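Local coordinates for phenylacetate-coenzyme A ligase (Bacteroides vulgatus, PDB 3LAX), which belongs to the AMP-binding enzyme family and is represented here by its small C-terminal domain, at residues E49-Q54 with V87-L92. Numbering follows the deposited sequence.
Sequences EVELSQ and VPKGAL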
loop_
_atom_site.group_PDB
_atom_site.type_symbol
_atom_site.label_atom_id
_atom_site.label_comp_id
_atom_site.label_asym_id
_atom_site.label_seq_id
_atom_site.Cartn_x
_atom_site.Cartn_y
_atom_site.Cartn_z
ATOM N N GLU A 49 2.536 1.952 1.622
ATOM C CA GLU A 49 3.760 1.605 2.344
ATOM C C GLU A 49 3.568 0.228 2.959
ATOM O O GLU A 49 2.511 -0.081 3.509
ATOM C CB GLU A 49 4.027 2.603 3.463
ATOM C CG GLU A 49 4.511 3.955 2.985
ATOM C CD GLU A 49 4.615 4.961 4.109
ATOM O OE1 GLU A 49 3.579 5.282 4.730
ATOM O OE2 GLU A 49 5.740 5.429 4.381
ATOM N N VAL A 50 4.583 -0.616 2.862
ATOM C CA VAL A 50 4.512 -1.919 3.504
ATOM C C VAL A 50 5.864 -2.267 4.091
ATOM O O VAL A 50 6.911 -2.015 3.485
ATOM C CB VAL A 50 3.993 -3.038 2.557
ATOM C CG1 VAL A 50 4.813 -3.101 1.283
ATOM C CG2 VAL A 50 3.978 -4.389 3.271
ATOM N N GLU A 51 5.829 -2.816 5.296
ATOM C CA GLU A 51 7.058 -3.206 5.968
ATOM C C GLU A 51 7.670 -4.431 5.326
ATOM O O GLU A 51 6.974 -5.393 4.968
ATOM C CB GLU A 51 6.799 -3.495 7.443
ATOM C CG GLU A 51 6.452 -2.274 8.229
ATOM C CD GLU A 51 6.439 -2.521 9.730
ATOM O OE1 GLU A 51 6.760 -3.646 10.166
ATOM O OE2 GLU A 51 6.097 -1.580 10.476
ATOM N N LEU A 52 8.993 -4.407 5.221
ATOM C CA LEU A 52 9.728 -5.590 4.834
ATOM C C LEU A 52 9.733 -6.587 5.976
ATOM O O LEU A 52 9.665 -6.209 7.159
ATOM C CB LEU A 52 11.164 -5.212 4.493
ATOM C CG LEU A 52 11.318 -4.354 3.240
ATOM C CD1 LEU A 52 12.722 -3.757 3.197
ATOM C CD2 LEU A 52 11.036 -5.178 1.986
ATOM N N SER A 53 9.812 -7.864 5.626
ATOM C CA SER A 53 10.047 -8.899 6.615
ATOM C C SER A 53 11.453 -8.722 7.192
ATOM O O SER A 53 12.361 -8.273 6.490
ATOM C CB SER A 53 9.966 -10.272 5.956
ATOM O OG SER A 53 10.410 -11.261 6.861
ATOM N N GLN A 54 11.645 -9.075 8.458
ATOM C CA GLN A 54 12.993 -9.010 9.025
ATOM C C GLN A 54 13.911 -9.995 8.326
ATOM O O GLN A 54 15.123 -9.893 8.446
ATOM C CB GLN A 54 12.997 -9.248 10.537
ATOM C CG GLN A 54 12.369 -10.550 10.967
ATOM C CD GLN A 54 10.915 -10.377 11.347
ATOM O OE1 GLN A 54 10.100 -9.932 10.534
ATOM N NE2 GLN A 54 10.583 -10.716 12.589
ATOM N N VAL A 87 9.276 -0.272 3.271
ATOM C CA VAL A 87 9.883 0.423 4.395
ATOM C C VAL A 87 10.442 -0.604 5.366
ATOM O O VAL A 87 10.023 -1.765 5.363
ATOM C CB VAL A 87 8.873 1.371 5.098
ATOM C CG1 VAL A 87 8.326 2.397 4.099
ATOM C CG2 VAL A 87 7.730 0.589 5.747
ATOM N N PRO A 88 11.402 -0.192 6.197
ATOM C CA PRO A 88 12.033 -1.148 7.108
ATOM C C PRO A 88 11.053 -1.746 8.108
ATOM O O PRO A 88 10.048 -1.121 8.462
ATOM C CB PRO A 88 13.060 -0.293 7.854
ATOM C CG PRO A 88 13.314 0.872 6.958
ATOM C CD PRO A 88 12.017 1.145 6.272
ATOM N N LYS A 89 11.348 -2.954 8.565
ATOM C CA LYS A 89 10.549 -3.562 9.608
ATOM C C LYS A 89 10.429 -2.610 10.794
ATOM O O LYS A 89 11.428 -2.040 11.254
ATOM C CB LYS A 89 11.175 -4.885 10.045
ATOM C CG LYS A 89 10.441 -5.561 11.184
ATOM C CD LYS A 89 11.045 -6.906 11.477
ATOM C CE LYS A 89 10.772 -7.353 12.903
ATOM N NZ LYS A 89 11.915 -7.020 13.810
ATOM N N GLY A 90 9.203 -2.419 11.272
ATOM C CA GLY A 90 8.954 -1.564 12.422
ATOM C C GLY A 90 8.664 -0.107 12.096
ATOM O O GLY A 90 8.299 0.664 12.980
ATOM N N ALA A 91 8.803 0.273 10.828
ATOM C CA ALA A 91 8.690 1.679 10.448
ATOM C C ALA A 91 7.260 2.232 10.428
ATOM O O ALA A 91 7.079 3.441 10.360
ATOM C CB ALA A 91 9.380 1.931 9.116
ATOM N N LEU A 92 6.250 1.367 10.483
ATOM C CA LEU A 92 4.859 1.846 10.446
ATOM C C LEU A 92 4.237 1.809 11.838
ATOM O O LEU A 92 4.555 0.932 12.632
ATOM C CB LEU A 92 4.024 1.031 9.451
ATOM C CG LEU A 92 4.480 1.092 7.990
ATOM C CD1 LEU A 92 3.619 0.175 7.122
ATOM C CD2 LEU A 92 4.466 2.516 7.432
#
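The carboxylate of Glu51 reaches into the loop that follows Val87 and binds its backbone at two points, a buried acid bonded to the backbone of a turn. Gly90 N gives a nearly straight bond to Glu51 OE1 (2.9 Å, 172°), arriving from above the carboxylate plane. Leu92 N meets Glu51 OE2 at 3.0 Å on the anti side, tilted 20° from that plane. OE2 also forms a salt bridge with Lys94, whose ammonium bonds Leu92 O as well; this charge probably keeps the acid ionised. With both oxygens engaged, rotation of the carboxylate is restrained. Glu51 CG stands anti to the carbonyl carbon (chi1 -69°), and the chain extends beyond it to the loop, antiparallel alongside Leu92, with Glu51 CG 3.9 Å from Leu92 CD1. Between the two anchored amides, Ala91 N bonds Pro88 O at 3.0 Å, closing a type II turn with Gly90 at its third position. Parallel pairing sets the base of the loop: Val87 N donates to Val50 O (2.9 Å), and Leu52 N to Val87 O (2.8 Å), bracketing Glu51. Strands 43-52 and 83-87, joined through helix 60-78, form a beta-alpha-beta crossover with this contact at its C-terminal end; 83-87 is an outermost strand of the chain's four-stranded mixed sheet.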